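Uncharacterized protein (Cricetid herpesvirus 2, PDB 4ZKQ) is a viral chemokine-binding protein that probably acts as a decoy receptor, keeping host chemokines away from their cellular receptors. Local coordinates at residues T23-R29 / T51-Y57; T77-C81 / F380-E384; E170-A174 / E324-F328; Y293-L299 / E390-L396. One frame throughout, in Å; residues are numbered along the deposited sequence.

Contact 1. Residues T23-R29 / T51-Y57; sequences TQDILFR and TCDKITY
Asp53 OD1 takes two donors: Arg29 NE, 2.8 Å away along a nearly straight N-H...O (173°), and a water that also bonds Leu27 O and Arg29 N. Its sister oxygen OD2 receives Arg29 NH2 on the syn lone pair at 2.9 Å, with Gly175 N as a further donor. The salt bridge is thus side-on, one nitrogen to each oxygen, but tilted, since NE arrives from above the carboxylate plane. Arg29 turns CG in between its own N and carbonyl carbon (chi1 62°) and then runs extended to NE; Thr51 O sits over one face of the guanidinium. Beyond this end, 23-26 is the edge strand of a seven-stranded mixed sheet and runs antiparallel to strand 54-59. Asp25 and Ile55 form a hydrogen-bonded pair, N to O in both directions, each 2.9 Å. On their face, Tyr57 OH gives a short 2.6 Å bond to Asp25 OD2, its ring 74° from the carboxylate plane. Past the strand end Leu27 N reaches Asp53 O, and Leu27 CD1 packs on Cys52 CB (3.7 Å) and on Ile55 CG2 (3.9 Å), which belongs to the Asp25 face. On the Gln24 face, Lys54 NZ gives Gln24 OE1 a weak bond of 3.1 Å; the ammonium's main partners are Glu384 and Asp78, and Lys215 also binds this OE1.

Contact 2. Residues T77-C81 / F380-E384; sequences TDITC and FLKME
Lys382, on strand 378-384 of the large mixed sheet, reaches into the irregular loop around Ile79 and Thr80 that joins strands 68-74 and 85-94, so the contact fastens a connection in one part of the beta fold to the face of a sheet in another. Two hydrogen bonds do this. Lys382 NZ donates to Thr80 OG1 at 2.8 Å and to Ile79 O at 3.0 Å, the latter from well above the carbonyl plane. The lysine leaves the strand with CG anti to the backbone N, then bends about CG-CD (chi3 66°) to bring NZ within bonding distance of both acceptors. Charge plays a lesser part. Within the strand, Glu384 OE2 lies 3.9 Å from Lys382 NZ, a long salt bridge; across the contact Asp78 OD2, at 5.2 Å from the same nitrogen, is too far to pair and may only add a favourable field. Both acids are shared with Lys54, and Asp78 with Lys215 as well. The remaining contact is van der Waals: Thr80 O, already the acceptor for Trp313 NE1, leans obliquely against the Phe380 ring, where its nearest atom is CD2 at 3.6 Å.

Contact 3. Residues E170-A174 / E324-F328; sequences ELSGA and ESCAF
A beta-hairpin tip, the tight turn between strands 161-169 and 175-181, lays Leu171, Ser172 and Ala174 against Ser325 and Ala327 of strand 324-330. The turn is type I from Glu170 to Gly173 and carries a G1 bulge: Gly173 N bonds Glu170 O at 2.7 Å, Glu170 N bonds Ala174 O at 2.9 Å, and Gly173 takes the positive-phi conformation (phi 99°) that glycine adopts readily. With Ser172 OG between its own N and carbonyl carbon (chi1 69°), the hydroxyl accepts from Ala174 N at 3.0 Å, an ST turn that ties the serine to the backbone as the chain leaves the turn. The same torsion leaves Ser172 OG 3.5 Å from the methyl of Ala327, whereas it is the backbone of the turn that sets Ser172 CB 3.3 Å from Ser325 OG. The Ala327 methyl also meets Ala174 CB at 3.8 Å; such small groups are consistent with the close approach of turn and strand. Strand 324-330 pairs with 308-315 in the large mixed sheet, so the hairpin tip of one sheet rests on residues of another; Cys326 points away from the turn and is tied to Cys347. Direct polar bonds between the segments are replaced by water. One water receives Ala327 N and donates to Ser172 O, 2.9 Å from each, and a second receives Ser172 N and bonds Ser325 OG. At the exposed margin, Leu171 CD2 touches Ser325 CB.

Contact 4. Residues Y293-L299 / E390-L396; sequences YTFYTDL and EGREYYL
Phe295 and Arg392 make the tight centre of this contact. The guanidinium lies flat on the phenyl ring, centres 3.7 Å apart and planes 23° from parallel, a cation-pi stack in which NE sits toward the rim while CD presses a C-H onto the same face. The extended chain takes CD and NE over the ring, and the turn about CD-NE (chi4 -92°) lays the guanidinium down on it; Tyr222 is a second cation-pi partner. Next to it the Tyr293 and Tyr394 rings overlap at an oblique 35°, Tyr394 CD1 standing over the centre of Tyr293 and Tyr394 CE1 only 3.3 Å from Tyr293 CG. Beyond Phe295, Thr297 OG1 donates to Glu390 OE2 at 2.6 Å while accepting from Leu299 N, an ST turn; Glu390 OE1 meanwhile takes Arg392 NH2 at 2.9 Å, so the acid holds both the threonine and the stacked arginine. The open side is at exposed Tyr296, where a water links Tyr296 O to Arg392 NH2. The opposite end, around buried Tyr293 and Leu396, is merely water-bridged: Tyr293 OH reaches Tyr395 O through a water, and Leu396 CD1 comes to 3.6 Å from Tyr293 OH. The axes of the two strand segments come no nearer than 10.7 Å: two sheets packed face to face through side chains, 290-296 sitting between 285-286 and 360-366, and 388-395 between 378-384 and 206-223.

In the fold
Contacts 1, 2 and 3 lie around the junction between the N-terminal sheets and the large mixed sheet that holds 308-315, 324-330 and 378-384, while contact 4 lies farther out, its centre about 22 Å from that of contact 1. Lys54 joins contacts 1 and 2: its NZ is 2.6 Å from Glu384 OE1 and 2.8 Å from Asp78 OD2, both salt bridges. Contact 1 also touches contact 3, where Asp53 OD2 packs on Ala174 CA. Contacts 2 and 3, with centres about 11 Å apart, reach the large sheet through strands 378-384 and 324-330. Contact 4 adjoins contact 2 because strands 378-384 and 388-395 are antiparallel neighbours, with Leu381 O probably bonded to Arg392 N.

Contact 1. Residues T23-R29 / T51-Y57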
loop_
_atom_site.group_PDB
_atom_site.type_symbol
_atom_site.label_atom_id
_atom_site.label_comp_id
_atom_site.label_asym_id
_atom_site.label_seq_id
_atom_site.Cartn_x
_atom_site.Cartn_y
_atom_site.Cartn_z
ATOM N N THR A 23 -1.302 -1.306 12.831
ATOM C CA THR A 23 -1.120 0.109 13.131
ATOM C C THR A 23 -0.076 0.676 12.187
ATOM O O THR A 23 0.658 -0.073 11.534
ATOM C CB THR A 23 -0.681 0.350 14.598
ATOM O OG1 THR A 23 0.576 -0.288 14.838
ATOM C CG2 THR A 23 -1.716 -0.196 15.581
ATOM N N GLN A 24 0.001 1.997 12.117
ATOM C CA GLN A 24 0.984 2.624 11.249
ATOM C C GLN A 24 1.673 3.808 11.911
ATOM O O GLN A 24 1.087 4.488 12.758
ATOM C CB GLN A 24 0.329 3.063 9.939
ATOM C CG GLN A 24 -0.765 4.121 10.091
ATOM C CD GLN A 24 -1.291 4.602 8.757
ATOM O OE1 GLN A 24 -1.548 3.807 7.858
ATOM N NE2 GLN A 24 -1.447 5.915 8.618
ATOM N N ASP A 25 2.935 4.002 11.538
ATOM C CA ASP A 25 3.688 5.217 11.835
ATOM C C ASP A 25 3.923 5.977 10.548
ATOM O O ASP A 25 4.240 5.366 9.522
ATOM C CB ASP A 25 5.051 4.907 12.457
ATOM C CG ASP A 25 4.948 4.297 13.842
ATOM O OD1 ASP A 25 3.930 4.524 14.525
ATOM O OD2 ASP A 25 5.900 3.598 14.243
ATOM N N ILE A 26 3.797 7.300 10.597
ATOM C CA ILE A 26 4.358 8.145 9.547
ATOM C C ILE A 26 5.806 8.440 9.920
ATOM O O ILE A 26 6.096 8.819 11.054
ATOM C CB ILE A 26 3.590 9.468 9.373
ATOM C CG1 ILE A 26 2.086 9.207 9.313
ATOM C CG2 ILE A 26 4.078 10.216 8.122
ATOM C CD1 ILE A 26 1.674 8.235 8.222
ATOM N N LEU A 27 6.713 8.261 8.972
ATOM C CA LEU A 27 8.132 8.414 9.257
ATOM C C LEU A 27 8.620 9.747 8.708
ATOM O O LEU A 27 7.921 10.408 7.942
ATOM C CB LEU A 27 8.924 7.247 8.660
ATOM C CG LEU A 27 8.470 5.868 9.160
ATOM C CD1 LEU A 27 9.069 4.732 8.326
ATOM C CD2 LEU A 27 8.800 5.662 10.629
ATOM N N PHE A 28 9.822 10.136 9.112
ATOM C CA PHE A 28 10.418 11.382 8.651
ATOM C C PHE A 28 11.842 11.108 8.190
ATOM O O PHE A 28 12.792 11.326 8.935
ATOM C CB PHE A 28 10.391 12.423 9.783
ATOM C CG PHE A 28 10.627 13.847 9.336
ATOM C CD1 PHE A 28 10.504 14.221 8.008
ATOM C CD2 PHE A 28 10.976 14.815 10.263
ATOM C CE1 PHE A 28 10.720 15.531 7.617
ATOM C CE2 PHE A 28 11.195 16.122 9.875
ATOM C CZ PHE A 28 11.069 16.478 8.554
ATOM N N ARG A 29 12.007 10.615 6.966
ATOM C CA ARG A 29 13.341 10.238 6.533
ATOM C C ARG A 29 14.136 11.483 6.145
ATOM O O ARG A 29 13.585 12.506 5.729
ATOM C CB ARG A 29 13.301 9.235 5.379
ATOM C CG ARG A 29 12.657 9.704 4.114
ATOM C CD ARG A 29 12.745 8.572 3.107
ATOM N NE ARG A 29 11.770 8.679 2.028
ATOM C CZ ARG A 29 12.027 8.481 0.736
ATOM N NH1 ARG A 29 13.253 8.190 0.304
ATOM N NH2 ARG A 29 11.040 8.583 -0.138
ATOM N N THR A 51 14.409 4.842 3.266
ATOM C CA THR A 51 13.532 4.883 2.082
ATOM C C THR A 51 12.021 4.827 2.342
ATOM O O THR A 51 11.237 4.977 1.405
ATOM C CB THR A 51 13.884 3.727 1.111
ATOM O OG1 THR A 51 13.542 2.464 1.698
ATOM C CG2 THR A 51 15.379 3.754 0.776
ATOM N N CYS A 52 11.610 4.630 3.592
ATOM C CA CYS A 52 10.186 4.583 3.928
ATOM C C CYS A 52 9.657 5.917 4.443
ATOM O O CYS A 52 10.305 6.573 5.249
ATOM C CB CYS A 52 9.936 3.497 4.978
ATOM S SG CYS A 52 10.184 1.796 4.372
ATOM N N ASP A 53 8.462 6.293 3.988
ATOM C CA ASP A 53 7.794 7.509 4.452
ATOM C C ASP A 53 6.668 7.158 5.412
ATOM O O ASP A 53 6.194 7.999 6.172
ATOM C CB ASP A 53 7.271 8.311 3.256
ATOM C CG ASP A 53 8.386 8.752 2.329
ATOM O OD1 ASP A 53 9.221 9.563 2.781
ATOM O OD2 ASP A 53 8.452 8.273 1.171
ATOM N N LYS A 54 6.279 5.889 5.398
ATOM C CA LYS A 54 5.212 5.400 6.239
ATOM C C LYS A 54 5.416 3.905 6.431
ATOM O O LYS A 54 5.927 3.236 5.532
ATOM C CB LYS A 54 3.861 5.712 5.589
ATOM C CG LYS A 54 2.713 4.818 5.996
ATOM C CD LYS A 54 1.415 5.279 5.340
ATOM C CE LYS A 54 0.391 4.174 5.324
ATOM N NZ LYS A 54 -0.959 4.666 4.964
ATOM N N ILE A 55 5.031 3.378 7.590
ATOM C CA ILE A 55 5.150 1.946 7.818
ATOM C C ILE A 55 3.958 1.386 8.598
ATOM O O ILE A 55 3.480 1.985 9.557
ATOM C CB ILE A 55 6.465 1.613 8.541
ATOM C CG1 ILE A 55 6.683 0.095 8.570
ATOM C CG2 ILE A 55 6.494 2.220 9.941
ATOM C CD1 ILE A 55 8.103 -0.293 8.906
ATOM N N THR A 56 3.477 0.238 8.135
ATOM C CA THR A 56 2.378 -0.478 8.762
ATOM C C THR A 56 2.952 -1.733 9.394
ATOM O O THR A 56 3.757 -2.418 8.773
ATOM C CB THR A 56 1.285 -0.844 7.743
ATOM O OG1 THR A 56 0.618 0.349 7.303
ATOM C CG2 THR A 56 0.240 -1.808 8.342
ATOM N N TYR A 57 2.565 -2.007 10.637
ATOM C CA TYR A 57 3.030 -3.189 11.352
ATOM C C TYR A 57 1.945 -4.264 11.361
ATOM O O TYR A 57 0.761 -3.959 11.517
ATOM C CB TYR A 57 3.415 -2.836 12.790
ATOM C CG TYR A 57 4.373 -1.685 12.917
ATOM C CD1 TYR A 57 5.745 -1.883 12.803
ATOM C CD2 TYR A 57 3.913 -0.397 13.163
ATOM C CE1 TYR A 57 6.630 -0.827 12.924
ATOM C CE2 TYR A 57 4.791 0.662 13.282
ATOM C CZ TYR A 57 6.146 0.441 13.163
ATOM O OH TYR A 57 7.028 1.493 13.290
HETATM O O HOH W 1 9.457 10.789 5.278
#

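Contact 2. Residues T77-C81 / F380-E384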
loop_
_atom_site.group_PDB
_atom_site.type_symbol
_atom_site.label_atom_id
_atom_site.label_comp_id
_atom_site.label_asym_id
_atom_site.label_seq_id
_atom_site.Cartn_x
_atom_site.Cartn_y
_atom_site.Cartn_z
ATOM N N THR A 77 -1.201 -2.247 2.194
ATOM C CA THR A 77 -2.403 -2.564 2.971
ATOM C C THR A 77 -3.498 -1.517 2.790
ATOM O O THR A 77 -4.682 -1.827 2.894
ATOM C CB THR A 77 -2.118 -2.719 4.489
ATOM O OG1 THR A 77 -1.372 -1.592 4.975
ATOM C CG2 THR A 77 -1.390 -4.040 4.750
ATOM N N ASP A 78 -3.113 -0.285 2.487
ATOM C CA ASP A 78 -4.104 0.780 2.435
ATOM C C ASP A 78 -4.530 1.125 1.014
ATOM O O ASP A 78 -3.816 0.865 0.041
ATOM C CB ASP A 78 -3.569 2.024 3.134
ATOM C CG ASP A 78 -3.079 1.727 4.539
ATOM O OD1 ASP A 78 -3.872 1.210 5.353
ATOM O OD2 ASP A 78 -1.901 2.000 4.817
ATOM N N ILE A 79 -5.711 1.718 0.914
ATOM C CA ILE A 79 -6.210 2.204 -0.352
ATOM C C ILE A 79 -5.741 3.637 -0.510
ATOM O O ILE A 79 -6.039 4.494 0.336
ATOM C CB ILE A 79 -7.754 2.127 -0.425
ATOM C CG1 ILE A 79 -8.221 0.671 -0.341
ATOM C CG2 ILE A 79 -8.284 2.794 -1.694
ATOM C CD1 ILE A 79 -9.725 0.504 -0.413
ATOM N N THR A 80 -4.962 3.890 -1.557
ATOM C CA THR A 80 -4.733 5.271 -1.972
ATOM C C THR A 80 -5.121 5.389 -3.435
ATOM O O THR A 80 -6.068 6.088 -3.772
ATOM C CB THR A 80 -3.279 5.735 -1.770
ATOM O OG1 THR A 80 -2.946 5.691 -0.377
ATOM C CG2 THR A 80 -3.116 7.176 -2.260
ATOM N N CYS A 81 -4.374 4.705 -4.294
ATOM C CA CYS A 81 -4.641 4.680 -5.728
ATOM C C CYS A 81 -4.633 3.238 -6.246
ATOM O O CYS A 81 -3.591 2.733 -6.651
ATOM C CB CYS A 81 -3.602 5.501 -6.489
ATOM S SG CYS A 81 -3.935 5.565 -8.268
ATOM N N PHE A 380 -7.996 12.715 -5.894
ATOM C CA PHE A 380 -8.097 12.179 -4.546
ATOM C C PHE A 380 -6.936 12.675 -3.696
ATOM O O PHE A 380 -5.777 12.538 -4.084
ATOM C CB PHE A 380 -8.100 10.652 -4.561
ATOM C CG PHE A 380 -8.280 10.035 -3.204
ATOM C CD1 PHE A 380 -9.434 10.257 -2.483
ATOM C CD2 PHE A 380 -7.294 9.237 -2.650
ATOM C CE1 PHE A 380 -9.611 9.699 -1.234
ATOM C CE2 PHE A 380 -7.466 8.672 -1.406
ATOM C CZ PHE A 380 -8.627 8.901 -0.694
ATOM N N LEU A 381 -7.260 13.258 -2.549
ATOM C CA LEU A 381 -6.264 13.693 -1.580
ATOM C C LEU A 381 -6.454 12.919 -0.295
ATOM O O LEU A 381 -7.545 12.914 0.268
ATOM C CB LEU A 381 -6.388 15.194 -1.305
ATOM C CG LEU A 381 -5.555 15.745 -0.145
ATOM C CD1 LEU A 381 -4.065 15.646 -0.468
ATOM C CD2 LEU A 381 -5.954 17.178 0.164
ATOM N N LYS A 382 -5.393 12.269 0.166
ATOM C CA LYS A 382 -5.417 11.637 1.474
ATOM C C LYS A 382 -4.336 12.257 2.344
ATOM O O LYS A 382 -3.217 12.492 1.895
ATOM C CB LYS A 382 -5.217 10.126 1.373
ATOM C CG LYS A 382 -5.257 9.433 2.734
ATOM C CD LYS A 382 -5.351 7.920 2.626
ATOM C CE LYS A 382 -4.103 7.322 2.020
ATOM N NZ LYS A 382 -4.107 5.834 2.127
ATOM N N MET A 383 -4.704 12.535 3.585
ATOM C CA MET A 383 -3.787 13.070 4.577
ATOM C C MET A 383 -3.941 12.214 5.824
ATOM O O MET A 383 -5.058 11.960 6.271
ATOM C CB MET A 383 -4.087 14.542 4.861
ATOM C CG MET A 383 -3.942 15.444 3.637
ATOM S SD MET A 383 -4.199 17.196 3.982
ATOM C CE MET A 383 -2.790 17.558 5.030
ATOM N N GLU A 384 -2.824 11.741 6.367
ATOM C CA GLU A 384 -2.872 10.783 7.464
ATOM C C GLU A 384 -1.731 10.965 8.452
ATOM O O GLU A 384 -0.601 11.287 8.079
ATOM C CB GLU A 384 -2.838 9.350 6.921
ATOM C CG GLU A 384 -1.631 9.057 6.048
ATOM C CD GLU A 384 -1.723 7.725 5.328
ATOM O OE1 GLU A 384 -2.173 6.743 5.947
ATOM O OE2 GLU A 384 -1.334 7.659 4.141
#

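Contact 3. Residues E170-A174 / E324-F328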
loop_
_atom_site.group_PDB
_atom_site.type_symbol
_atom_site.label_atom_id
_atom_site.label_comp_id
_atom_site.label_asym_id
_atom_site.label_seq_id
_atom_site.Cartn_x
_atom_site.Cartn_y
_atom_site.Cartn_z
ATOM N N GLU A 170 5.346 4.088 -4.510
ATOM C CA GLU A 170 4.184 4.555 -5.243
ATOM C C GLU A 170 4.580 5.393 -6.441
ATOM O O GLU A 170 5.719 5.858 -6.562
ATOM C CB GLU A 170 3.265 5.378 -4.332
ATOM C CG GLU A 170 2.668 4.579 -3.197
ATOM C CD GLU A 170 1.616 5.346 -2.415
ATOM O OE1 GLU A 170 1.600 6.589 -2.496
ATOM O OE2 GLU A 170 0.806 4.703 -1.715
ATOM N N LEU A 171 3.614 5.595 -7.322
ATOM C CA LEU A 171 3.816 6.445 -8.483
ATOM C C LEU A 171 4.304 7.822 -8.032
ATOM O O LEU A 171 5.155 8.434 -8.673
ATOM C CB LEU A 171 2.518 6.542 -9.286
ATOM C CG LEU A 171 2.544 7.326 -10.594
ATOM C CD1 LEU A 171 3.504 6.696 -11.596
ATOM C CD2 LEU A 171 1.135 7.389 -11.155
ATOM N N SER A 172 3.788 8.286 -6.899
ATOM C CA SER A 172 4.221 9.556 -6.321
ATOM C C SER A 172 5.703 9.586 -5.954
ATOM O O SER A 172 6.296 10.656 -5.841
ATOM C CB SER A 172 3.421 9.856 -5.063
ATOM O OG SER A 172 3.773 8.933 -4.044
ATOM N N GLY A 173 6.278 8.410 -5.729
ATOM C CA GLY A 173 7.613 8.305 -5.165
ATOM C C GLY A 173 7.599 8.012 -3.674
ATOM O O GLY A 173 8.637 7.712 -3.083
ATOM N N ALA A 174 6.423 8.092 -3.055
ATOM C CA ALA A 174 6.306 7.806 -1.629
ATOM C C ALA A 174 6.680 6.355 -1.339
ATOM O O ALA A 174 6.307 5.448 -2.084
ATOM C CB ALA A 174 4.900 8.101 -1.143
ATOM N N GLU A 324 -1.705 11.099 -12.576
ATOM C CA GLU A 324 -0.771 12.059 -11.996
ATOM C C GLU A 324 -0.779 11.830 -10.492
ATOM O O GLU A 324 -1.847 11.691 -9.908
ATOM C CB GLU A 324 -1.175 13.503 -12.316
ATOM C CG GLU A 324 -1.441 13.801 -13.785
ATOM C CD GLU A 324 -0.182 14.098 -14.582
ATOM O OE1 GLU A 324 0.897 14.279 -13.979
ATOM O OE2 GLU A 324 -0.279 14.157 -15.824
ATOM N N SER A 325 0.396 11.781 -9.868
ATOM C CA SER A 325 0.477 11.558 -8.427
ATOM C C SER A 325 1.672 12.272 -7.803
ATOM O O SER A 325 2.758 12.305 -8.377
ATOM C CB SER A 325 0.565 10.059 -8.124
ATOM O OG SER A 325 0.525 9.822 -6.729
ATOM N N CYS A 326 1.444 12.843 -6.627
ATOM C CA CYS A 326 2.483 13.488 -5.840
ATOM C C CYS A 326 2.266 13.122 -4.380
ATOM O O CYS A 326 1.160 12.731 -3.993
ATOM C CB CYS A 326 2.450 15.009 -6.021
ATOM S SG CYS A 326 2.467 15.526 -7.750
ATOM N N ALA A 327 3.314 13.246 -3.573
ATOM C CA ALA A 327 3.188 13.019 -2.141
ATOM C C ALA A 327 4.048 14.013 -1.376
ATOM O O ALA A 327 5.065 14.474 -1.887
ATOM C CB ALA A 327 3.565 11.593 -1.791
ATOM N N PHE A 328 3.610 14.349 -0.166
ATOM C CA PHE A 328 4.274 15.342 0.668
ATOM C C PHE A 328 4.382 14.841 2.088
ATOM O O PHE A 328 3.422 14.283 2.619
ATOM C CB PHE A 328 3.508 16.665 0.663
ATOM C CG PHE A 328 3.211 17.177 -0.698
ATOM C CD1 PHE A 328 2.082 16.749 -1.375
ATOM C CD2 PHE A 328 4.060 18.081 -1.311
ATOM C CE1 PHE A 328 1.803 17.216 -2.638
ATOM C CE2 PHE A 328 3.784 18.553 -2.571
ATOM C CZ PHE A 328 2.652 18.119 -3.236
HETATM O O HOH W 2 4.802 10.996 -10.335
HETATM O O HOH W 3 5.838 13.400 -4.972
HETATM O O HOH W 4 1.084 6.921 -6.219
#

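Contact 4. Residues Y293-L299 / E390-L396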
loop_
_atom_site.group_PDB
_atom_site.type_symbol
_atom_site.label_atom_id
_atom_site.label_comp_id
_atom_site.label_asym_id
_atom_site.label_seq_id
_atom_site.Cartn_x
_atom_site.Cartn_y
_atom_site.Cartn_z
ATOM N N TYR A 293 -9.181 24.326 -3.783
ATOM C CA TYR A 293 -10.087 23.828 -2.760
ATOM C C TYR A 293 -9.496 24.084 -1.389
ATOM O O TYR A 293 -8.292 23.914 -1.191
ATOM C CB TYR A 293 -10.338 22.330 -2.926
ATOM C CG TYR A 293 -10.785 21.894 -4.300
ATOM C CD1 TYR A 293 -12.112 21.999 -4.685
ATOM C CD2 TYR A 293 -9.885 21.341 -5.196
ATOM C CE1 TYR A 293 -12.527 21.585 -5.931
ATOM C CE2 TYR A 293 -10.289 20.921 -6.445
ATOM C CZ TYR A 293 -11.612 21.044 -6.807
ATOM O OH TYR A 293 -12.017 20.628 -8.046
ATOM N N THR A 294 -10.340 24.475 -0.443
ATOM C CA THR A 294 -9.906 24.626 0.932
ATOM C C THR A 294 -10.845 23.892 1.870
ATOM O O THR A 294 -12.022 23.690 1.569
ATOM C CB THR A 294 -9.818 26.112 1.351
ATOM O OG1 THR A 294 -11.129 26.685 1.384
ATOM C CG2 THR A 294 -8.950 26.887 0.377
ATOM N N PHE A 295 -10.302 23.472 3.006
ATOM C CA PHE A 295 -11.088 22.819 4.039
ATOM C C PHE A 295 -10.375 22.949 5.372
ATOM O O PHE A 295 -9.155 23.133 5.427
ATOM C CB PHE A 295 -11.328 21.344 3.704
ATOM C CG PHE A 295 -10.062 20.553 3.487
ATOM C CD1 PHE A 295 -9.413 19.950 4.551
ATOM C CD2 PHE A 295 -9.533 20.406 2.220
ATOM C CE1 PHE A 295 -8.252 19.222 4.352
ATOM C CE2 PHE A 295 -8.373 19.683 2.012
ATOM C CZ PHE A 295 -7.735 19.089 3.080
ATOM N N TYR A 296 -11.155 22.872 6.441
ATOM C CA TYR A 296 -10.630 22.838 7.796
ATOM C C TYR A 296 -10.368 21.391 8.199
ATOM O O TYR A 296 -11.099 20.483 7.795
ATOM C CB TYR A 296 -11.615 23.504 8.764
ATOM C CG TYR A 296 -11.442 23.115 10.219
ATOM C CD1 TYR A 296 -12.066 21.986 10.739
ATOM C CD2 TYR A 296 -10.668 23.887 11.079
ATOM C CE1 TYR A 296 -11.913 21.630 12.066
ATOM C CE2 TYR A 296 -10.512 23.540 12.409
ATOM C CZ TYR A 296 -11.136 22.410 12.896
ATOM O OH TYR A 296 -10.986 22.056 14.218
ATOM N N THR A 297 -9.325 21.176 8.990
ATOM C CA THR A 297 -9.049 19.852 9.537
ATOM C C THR A 297 -8.327 19.964 10.875
ATOM O O THR A 297 -7.528 20.878 11.077
ATOM C CB THR A 297 -8.198 19.002 8.564
ATOM O OG1 THR A 297 -7.863 17.754 9.181
ATOM C CG2 THR A 297 -6.921 19.733 8.182
ATOM N N ASP A 298 -8.623 19.036 11.783
ATOM C CA ASP A 298 -7.922 18.949 13.060
ATOM C C ASP A 298 -6.833 17.885 12.997
ATOM O O ASP A 298 -6.298 17.479 14.021
ATOM C CB ASP A 298 -8.900 18.624 14.193
ATOM C CG ASP A 298 -9.577 17.277 14.012
ATOM O OD1 ASP A 298 -9.655 16.796 12.861
ATOM O OD2 ASP A 298 -10.032 16.699 15.019
ATOM N N LEU A 299 -6.509 17.441 11.788
ATOM C CA LEU A 299 -5.590 16.329 11.608
ATOM C C LEU A 299 -4.229 16.598 12.240
ATOM O O LEU A 299 -3.642 15.710 12.853
ATOM C CB LEU A 299 -5.418 16.019 10.117
ATOM C CG LEU A 299 -4.435 14.894 9.795
ATOM C CD1 LEU A 299 -4.978 13.563 10.294
ATOM C CD2 LEU A 299 -4.147 14.848 8.304
ATOM N N GLU A 390 -7.698 11.112 6.559
ATOM C CA GLU A 390 -8.765 11.848 5.884
ATOM C C GLU A 390 -8.582 11.706 4.392
ATOM O O GLU A 390 -7.550 12.112 3.862
ATOM C CB GLU A 390 -8.743 13.336 6.245
ATOM C CG GLU A 390 -9.277 13.680 7.609
ATOM C CD GLU A 390 -9.130 15.158 7.920
ATOM O OE1 GLU A 390 -8.841 15.937 6.987
ATOM O OE2 GLU A 390 -9.299 15.541 9.094
ATOM N N GLY A 391 -9.575 11.130 3.723
ATOM C CA GLY A 391 -9.598 11.084 2.273
ATOM C C GLY A 391 -10.621 12.067 1.740
ATOM O O GLY A 391 -11.683 12.258 2.340
ATOM N N ARG A 392 -10.289 12.704 0.623
ATOM C CA ARG A 392 -11.162 13.692 0.007
ATOM C C ARG A 392 -11.176 13.516 -1.499
ATOM O O ARG A 392 -10.140 13.609 -2.154
ATOM C CB ARG A 392 -10.716 15.108 0.373
ATOM C CG ARG A 392 -10.823 15.375 1.854
ATOM C CD ARG A 392 -10.470 16.794 2.229
ATOM N NE ARG A 392 -10.340 16.926 3.680
ATOM C CZ ARG A 392 -11.323 17.277 4.504
ATOM N NH1 ARG A 392 -12.539 17.547 4.041
ATOM N NH2 ARG A 392 -11.086 17.360 5.805
ATOM N N GLU A 393 -12.359 13.233 -2.034
ATOM C CA GLU A 393 -12.546 13.097 -3.469
ATOM C C GLU A 393 -12.986 14.431 -4.043
ATOM O O GLU A 393 -13.789 15.145 -3.433
ATOM C CB GLU A 393 -13.579 12.005 -3.783
ATOM C CG GLU A 393 -13.125 10.603 -3.399
ATOM C CD GLU A 393 -14.154 9.527 -3.696
ATOM O OE1 GLU A 393 -15.059 9.760 -4.528
ATOM O OE2 GLU A 393 -14.053 8.439 -3.092
ATOM N N TYR A 394 -12.447 14.759 -5.215
ATOM C CA TYR A 394 -12.817 15.966 -5.937
ATOM C C TYR A 394 -13.206 15.602 -7.358
ATOM O O TYR A 394 -12.472 14.892 -8.053
ATOM C CB TYR A 394 -11.674 16.981 -5.937
ATOM C CG TYR A 394 -11.318 17.480 -4.558
ATOM C CD1 TYR A 394 -11.950 18.589 -4.024
ATOM C CD2 TYR A 394 -10.349 16.842 -3.791
ATOM C CE1 TYR A 394 -11.640 19.053 -2.777
ATOM C CE2 TYR A 394 -10.028 17.303 -2.531
ATOM C CZ TYR A 394 -10.683 18.414 -2.030
ATOM O OH TYR A 394 -10.401 18.905 -0.782
ATOM N N TYR A 395 -14.381 16.072 -7.767
ATOM C CA TYR A 395 -14.908 15.828 -9.104
ATOM C C TYR A 395 -14.797 17.122 -9.892
ATOM O O TYR A 395 -15.411 18.136 -9.543
ATOM C CB TYR A 395 -16.356 15.331 -9.037
ATOM C CG TYR A 395 -16.547 14.240 -8.012
ATOM C CD1 TYR A 395 -15.725 13.123 -8.005
ATOM C CD2 TYR A 395 -17.521 14.340 -7.031
ATOM C CE1 TYR A 395 -15.879 12.132 -7.064
ATOM C CE2 TYR A 395 -17.683 13.349 -6.081
ATOM C CZ TYR A 395 -16.855 12.247 -6.103
ATOM O OH TYR A 395 -17.004 11.254 -5.163
ATOM N N LEU A 396 -13.976 17.082 -10.934
ATOM C CA LEU A 396 -13.667 18.256 -11.735
ATOM C C LEU A 396 -14.542 18.330 -12.978
ATOM O O LEU A 396 -15.011 17.306 -13.475
ATOM C CB LEU A 396 -12.195 18.237 -12.160
ATOM C CG LEU A 396 -11.123 18.650 -11.153
ATOM C CD1 LEU A 396 -11.107 17.738 -9.946
ATOM C CD2 LEU A 396 -9.759 18.658 -11.832
HETATM O O HOH W 5 -14.606 20.817 -8.840
HETATM O O HOH W 6 -12.765 20.882 -0.082
HETATM O O HOH W 7 -12.986 18.240 8.243
#